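Local coordinates for protein peroxiredoxin 6 (Arenicola marina, PDB 2V41) that probably reduces hydrogen peroxide and organic hydroperoxides to water and alcohols as a thiol-specific peroxidase of the Prx6 subfamily, at residues C183-G188 / Y212-P217; N29-L34 / V130-P135. The protein carries 1 engineered substitution. One frame throughout, in Å; residues are numbered along the deposited sequence.

Contact 1 of 2, residues C183-G188 / Y212-P217. With BEZ (benzoic acid), chain J.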
loop_
_atom_site.group_PDB
_atom_site.type_symbol
_atom_site.label_atom_id
_atom_site.label_comp_id
_atom_site.label_asym_id
_atom_site.label_seq_id
_atom_site.Cartn_x
_atom_site.Cartn_y
_atom_site.Cartn_z
ATOM N N CYS A 183 -1.417 -7.671 -19.760
ATOM C CA CYS A 183 -1.115 -6.317 -19.385
ATOM C C CYS A 183 -1.698 -5.376 -20.409
ATOM O O CYS A 183 -2.188 -5.800 -21.426
ATOM C CB CYS A 183 0.385 -6.120 -19.324
ATOM S SG CYS A 183 1.253 -7.292 -18.347
ATOM N N MET A 184 -1.594 -4.087 -20.097
ATOM C CA MET A 184 -2.063 -3.020 -20.926
ATOM C C MET A 184 -0.835 -2.413 -21.568
ATOM O O MET A 184 0.265 -2.319 -20.929
ATOM C CB MET A 184 -2.802 -1.963 -20.086
ATOM C CG MET A 184 -3.979 -2.521 -19.203
ATOM S SD MET A 184 -5.164 -3.623 -19.990
ATOM C CE MET A 184 -5.962 -2.470 -21.113
ATOM N N VAL A 185 -0.993 -2.013 -22.829
ATOM C CA VAL A 185 0.097 -1.362 -23.524
ATOM C C VAL A 185 0.042 0.065 -23.044
ATOM O O VAL A 185 -1.048 0.651 -22.964
ATOM C CB VAL A 185 -0.055 -1.470 -25.071
ATOM C CG1 VAL A 185 1.145 -0.796 -25.804
ATOM C CG2 VAL A 185 -0.198 -2.932 -25.447
ATOM N N VAL A 186 1.199 0.627 -22.697
ATOM C CA VAL A 186 1.232 1.976 -22.192
ATOM C C VAL A 186 0.653 2.902 -23.274
ATOM O O VAL A 186 0.800 2.618 -24.446
ATOM C CB VAL A 186 2.644 2.415 -21.684
ATOM C CG1 VAL A 186 3.040 1.557 -20.498
ATOM C CG2 VAL A 186 3.714 2.414 -22.811
ATOM N N PRO A 187 -0.092 3.957 -22.854
ATOM C CA PRO A 187 -0.839 4.869 -23.755
ATOM C C PRO A 187 0.042 5.722 -24.613
ATOM O O PRO A 187 -0.395 6.157 -25.673
ATOM C CB PRO A 187 -1.626 5.790 -22.794
ATOM C CG PRO A 187 -1.023 5.594 -21.432
ATOM C CD PRO A 187 -0.278 4.286 -21.424
ATOM N N GLY A 188 1.273 5.960 -24.154
ATOM C CA GLY A 188 2.260 6.751 -24.910
ATOM C C GLY A 188 2.748 6.098 -26.203
ATOM O O GLY A 188 3.221 6.779 -27.104
ATOM N N TYR A 212 -7.021 3.625 -26.802
ATOM C CA TYR A 212 -6.065 3.461 -25.644
ATOM C C TYR A 212 -6.174 2.132 -24.881
ATOM O O TYR A 212 -5.223 1.714 -24.233
ATOM C CB TYR A 212 -6.218 4.639 -24.684
ATOM C CG TYR A 212 -7.567 4.707 -23.991
ATOM C CD1 TYR A 212 -7.811 3.979 -22.814
ATOM C CD2 TYR A 212 -8.587 5.512 -24.484
ATOM C CE1 TYR A 212 -9.050 4.035 -22.181
ATOM C CE2 TYR A 212 -9.827 5.543 -23.861
ATOM C CZ TYR A 212 -10.056 4.798 -22.711
ATOM O OH TYR A 212 -11.281 4.832 -22.060
ATOM N N LEU A 213 -7.330 1.475 -24.993
ATOM C CA LEU A 213 -7.680 0.290 -24.212
ATOM C C LEU A 213 -7.103 -0.947 -24.944
ATOM O O LEU A 213 -7.780 -1.672 -25.616
ATOM C CB LEU A 213 -9.212 0.230 -23.986
ATOM C CG LEU A 213 -9.807 -0.603 -22.832
ATOM C CD1 LEU A 213 -9.114 -0.354 -21.456
ATOM C CD2 LEU A 213 -11.267 -0.317 -22.741
ATOM N N ARG A 214 -5.802 -1.133 -24.781
ATOM C CA ARG A 214 -5.028 -2.058 -25.526
ATOM C C ARG A 214 -4.459 -3.055 -24.546
ATOM O O ARG A 214 -3.815 -2.661 -23.568
ATOM C CB ARG A 214 -3.893 -1.309 -26.207
ATOM C CG ARG A 214 -4.409 -0.261 -27.150
ATOM C CD ARG A 214 -3.315 0.338 -28.004
ATOM N NE ARG A 214 -2.467 1.255 -27.263
ATOM C CZ ARG A 214 -1.464 1.947 -27.775
ATOM N NH1 ARG A 214 -1.117 1.836 -29.034
ATOM N NH2 ARG A 214 -0.801 2.772 -27.000
ATOM N N TYR A 215 -4.702 -4.329 -24.837
ATOM C CA TYR A 215 -4.220 -5.443 -24.069
ATOM C C TYR A 215 -3.180 -6.225 -24.848
ATOM O O TYR A 215 -3.292 -6.361 -26.080
ATOM C CB TYR A 215 -5.351 -6.407 -23.811
ATOM C CG TYR A 215 -6.525 -5.915 -23.024
ATOM C CD1 TYR A 215 -7.607 -5.301 -23.641
ATOM C CD2 TYR A 215 -6.597 -6.151 -21.649
ATOM C CE1 TYR A 215 -8.715 -4.903 -22.905
ATOM C CE2 TYR A 215 -7.672 -5.756 -20.919
ATOM C CZ TYR A 215 -8.733 -5.138 -21.539
ATOM O OH TYR A 215 -9.782 -4.764 -20.753
ATOM N N THR A 216 -2.204 -6.773 -24.123
ATOM C CA THR A 216 -1.241 -7.691 -24.711
ATOM C C THR A 216 -1.006 -8.888 -23.768
ATOM O O THR A 216 -0.589 -8.700 -22.637
ATOM C CB THR A 216 0.110 -6.969 -25.054
ATOM O OG1 THR A 216 1.082 -7.909 -25.573
ATOM C CG2 THR A 216 0.682 -6.274 -23.831
ATOM N N PRO A 217 -1.231 -10.129 -24.256
ATOM C CA PRO A 217 -0.940 -11.350 -23.514
ATOM C C PRO A 217 0.485 -11.327 -22.943
ATOM O O PRO A 217 1.421 -11.127 -23.711
ATOM C CB PRO A 217 -1.072 -12.427 -24.595
ATOM C CG PRO A 217 -1.952 -11.864 -25.576
ATOM C CD PRO A 217 -1.720 -10.437 -25.613
HETATM C C BEZ J . -2.471 3.579 -17.588
HETATM O O1 BEZ J . -2.470 2.459 -18.136
HETATM O O2 BEZ J . -3.478 3.932 -16.939
HETATM C C1 BEZ J . -1.315 4.534 -17.698
HETATM C C2 BEZ J . -1.521 5.908 -17.475
HETATM C C3 BEZ J . -0.509 6.824 -17.553
HETATM C C4 BEZ J . 0.740 6.345 -17.899
HETATM C C5 BEZ J . 0.995 4.992 -18.125
HETATM C C6 BEZ J . -0.053 4.076 -18.029
#

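Contact 2 of 2, residues N29-L34 / V130-P135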
loop_
_atom_site.group_PDB
_atom_site.type_symbol
_atom_site.label_atom_id
_atom_site.label_comp_id
_atom_site.label_asym_id
_atom_site.label_seq_id
_atom_site.Cartn_x
_atom_site.Cartn_y
_atom_site.Cartn_z
ATOM N N ASN A 29 23.915 -2.831 -6.297
ATOM C CA ASN A 29 23.110 -2.626 -7.525
ATOM C C ASN A 29 21.910 -3.586 -7.676
ATOM O O ASN A 29 21.803 -4.416 -8.609
ATOM C CB ASN A 29 24.010 -2.716 -8.759
ATOM C CG ASN A 29 23.671 -1.639 -9.782
ATOM O OD1 ASN A 29 23.738 -0.427 -9.466
ATOM N ND2 ASN A 29 23.287 -2.060 -11.000
ATOM N N SER A 30 20.994 -3.470 -6.750
ATOM C CA SER A 30 19.999 -4.517 -6.561
ATOM C C SER A 30 18.778 -3.926 -5.997
ATOM O O SER A 30 18.888 -2.987 -5.206
ATOM C CB SER A 30 20.497 -5.538 -5.568
ATOM O OG SER A 30 19.394 -6.088 -4.934
ATOM N N TRP A 31 17.622 -4.478 -6.401
ATOM C CA TRP A 31 16.304 -4.120 -5.845
ATOM C C TRP A 31 16.378 -4.344 -4.347
ATOM O O TRP A 31 17.111 -5.194 -3.868
ATOM C CB TRP A 31 15.171 -4.973 -6.456
ATOM C CG TRP A 31 14.737 -4.568 -7.881
ATOM C CD1 TRP A 31 15.282 -5.018 -9.051
ATOM C CD2 TRP A 31 13.701 -3.659 -8.260
ATOM N NE1 TRP A 31 14.669 -4.459 -10.128
ATOM C CE2 TRP A 31 13.703 -3.599 -9.690
ATOM C CE3 TRP A 31 12.762 -2.883 -7.547
ATOM C CZ2 TRP A 31 12.814 -2.800 -10.418
ATOM C CZ3 TRP A 31 11.882 -2.099 -8.264
ATOM C CH2 TRP A 31 11.910 -2.058 -9.694
ATOM N N GLY A 32 15.659 -3.557 -3.580
ATOM C CA GLY A 32 15.494 -3.879 -2.171
ATOM C C GLY A 32 14.135 -3.454 -1.665
ATOM O O GLY A 32 13.505 -2.596 -2.285
ATOM N N VAL A 33 13.708 -4.104 -0.573
ATOM C CA VAL A 33 12.468 -3.795 0.144
ATOM C C VAL A 33 12.862 -3.503 1.575
ATOM O O VAL A 33 13.483 -4.364 2.205
ATOM C CB VAL A 33 11.363 -4.943 0.071
ATOM C CG1 VAL A 33 10.094 -4.553 0.850
ATOM C CG2 VAL A 33 10.957 -5.220 -1.386
ATOM N N LEU A 34 12.567 -2.276 2.044
ATOM C CA LEU A 34 12.808 -1.822 3.423
ATOM C C LEU A 34 11.454 -1.803 4.068
ATOM O O LEU A 34 10.548 -1.227 3.544
ATOM C CB LEU A 34 13.432 -0.397 3.470
ATOM C CG LEU A 34 13.697 0.315 4.832
ATOM C CD1 LEU A 34 14.566 -0.429 5.714
ATOM C CD2 LEU A 34 14.396 1.646 4.643
ATOM N N VAL A 130 6.305 -0.058 4.031
ATOM C CA VAL A 130 7.156 -0.741 3.073
ATOM C C VAL A 130 7.608 0.233 1.986
ATOM O O VAL A 130 6.789 1.015 1.463
ATOM C CB VAL A 130 6.454 -1.962 2.397
ATOM C CG1 VAL A 130 7.451 -2.783 1.561
ATOM C CG2 VAL A 130 5.812 -2.832 3.425
ATOM N N PHE A 131 8.913 0.184 1.677
ATOM C CA PHE A 131 9.536 0.973 0.560
ATOM C C PHE A 131 10.224 -0.006 -0.390
ATOM O O PHE A 131 10.996 -0.868 0.073
ATOM C CB PHE A 131 10.555 2.012 1.085
ATOM C CG PHE A 131 10.022 2.839 2.219
ATOM C CD1 PHE A 131 9.260 3.943 1.975
ATOM C CD2 PHE A 131 10.216 2.448 3.533
ATOM C CE1 PHE A 131 8.724 4.675 3.000
ATOM C CE2 PHE A 131 9.684 3.183 4.576
ATOM C CZ PHE A 131 8.940 4.308 4.294
ATOM N N ILE A 132 9.913 0.098 -1.687
ATOM C CA ILE A 132 10.542 -0.703 -2.717
ATOM C C ILE A 132 11.425 0.220 -3.565
ATOM O O ILE A 132 10.940 1.144 -4.285
ATOM C CB ILE A 132 9.507 -1.400 -3.672
ATOM C CG1 ILE A 132 8.398 -2.122 -2.872
ATOM C CG2 ILE A 132 10.260 -2.331 -4.631
ATOM C CD1 ILE A 132 7.538 -3.146 -3.634
ATOM N N ILE A 133 12.723 -0.030 -3.442
ATOM C CA ILE A 133 13.760 0.802 -4.011
ATOM C C ILE A 133 14.396 0.007 -5.134
ATOM O O ILE A 133 14.623 -1.201 -4.973
ATOM C CB ILE A 133 14.862 1.089 -2.954
ATOM C CG1 ILE A 133 14.243 1.773 -1.716
ATOM C CG2 ILE A 133 16.072 1.810 -3.564
ATOM C CD1 ILE A 133 14.270 0.886 -0.488
ATOM N N GLY A 134 14.666 0.691 -6.251
ATOM C CA GLY A 134 15.240 0.072 -7.439
ATOM C C GLY A 134 16.748 0.035 -7.416
ATOM O O GLY A 134 17.380 0.603 -6.532
ATOM N N PRO A 135 17.360 -0.654 -8.383
ATOM C CA PRO A 135 18.855 -0.618 -8.516
ATOM C C PRO A 135 19.452 0.791 -8.664
ATOM O O PRO A 135 20.611 1.016 -8.275
ATOM C CB PRO A 135 19.123 -1.476 -9.764
ATOM C CG PRO A 135 17.874 -2.388 -9.840
ATOM C CD PRO A 135 16.726 -1.551 -9.366
#

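Contact 1 of 2, residues C183-G188 / Y212-P217
The Tyr215 ring carries the methyl of Met184 over the centre of one face, a CH-pi contact with CE 3.7 Å from the ring centroid, 10° off the normal. The sulfur follows obliquely, with Met184 SD 3.3 Å from Tyr215 CD2, which makes the pair a Met-aromatic contact; Arg182 adds a cation-pi contact to the same ring. The second flat group, the Arg214 guanidinium, has Val185 CG1 over one face, near its rim. Both belong to the small antiparallel sheet of the C-terminal region, where strands 183-185 and 214-216 are neighbours. Thr216 N gives a nearly straight bond to Cys183 O (2.9 Å, 168°), Cys183 N returns one to Thr216 O, and Val185 N reaches Arg214 O from above that carbonyl's plane.

Met184 curls over the ring because its chain bends at both chi2 (-48°) and chi3, which also brings CE to 3.8 Å from Leu213 CD1. The face with Met184 and Tyr215 turns to the second subunit, whose Pro43 and Leu87 pack on these two side chains, while Tyr212 OH is hydrogen-bonded to Asp83 of that subunit. On the face of Cys183 and Thr216, Val185 CG2 meets Thr216 CG2 at 3.8 Å, the two side chains crossing at about a right angle beside Phe198. Arg214 NH2 is hydrogen-bonded to Val189 O, tying strand 214-216 to the segment leading into helix 191-197. Benzoic acid is hydrogen-bonded to Thr42, Val44 and Ser45 of the second subunit; Ser45 holds the predicted active-site position, so Pro187 probably borders that subunit's active site, with benzoic acid C6 3.4 Å from Pro187 CD.

Contact 2 of 2, residues N29-L34 / V130-P135
Strands 31-36 and 124-133 are antiparallel neighbours within the central mixed sheet, and four backbone hydrogen bonds join them here as two pairs. Gly32 and Ile133 exchange the first two, Gly32 N to Ile133 O and Ile133 N to Gly32 O, each 2.9 Å long. Leu34 and Phe131 repeat the pattern, with Leu34 N lying in the plane of the Phe131 carbonyl. Val33 and Ile132 form the non-hydrogen-bonded pair between them, where Val33 CA instead makes a CA-H...O contact with Phe131 O.

Next to the Gly32-Ile133 pair, Trp31 supplies the side-chain contact. Its CG stands anti to the carbonyl carbon (chi1 -77°), and the indole lies against Gly134 and Pro135. Pro135 CD sits over the five-membered ring, 3.6 Å from its centroid and 7° off the normal, and on the same face Gly134 CA covers the six-membered ring at 4.1 Å from that centroid. Ile132 CG2 comes instead to the indole edge, 3.9 Å from Trp31 CE3.

This sheet is the core of the thioredoxin-like fold of the AhpC/TSA family, and its two faces are filled differently. On the Val33 and Ile132 face, Val33 CG1 presses against Val130 CG1 at 3.3 Å, and helix 153-168 covers the layer through Val159 and Ile160. On the other face Leu34 CG lies 4.3 Å from Phe131 CD2, and Leu34 CB is 4.2 Å from Ile133 CD1; Phe9 packs on Leu34, while Leu110 and Met112 pack on Phe131. Strand 64-70 flanks Val33 through backbone bonds to Lys65 and Ile67, and Ser30 OG donates to Trp31 O at 2.7 Å.

How the contacts relate
Contact 2 lies near the centre of the chain, its centre about 7 Å from that of the chain, whereas contact 1 sits in the C-terminal region, its centre about 25 Å from it. Their centres are 26 Å apart, they do not touch, and they share no strand. Both join antiparallel strands and are largely buried, but by different means: contact 2 is covered by its own chain and meets no other subunit, while contact 1 owes part of its cover to the second subunit. Their chemistry differs as well. Around 29-34 and 130-135 the packing is aliphatic and aromatic, with a tryptophan at the end; 183-188 and 212-217 add sulfur, a guanidinium and a bound benzoic acid.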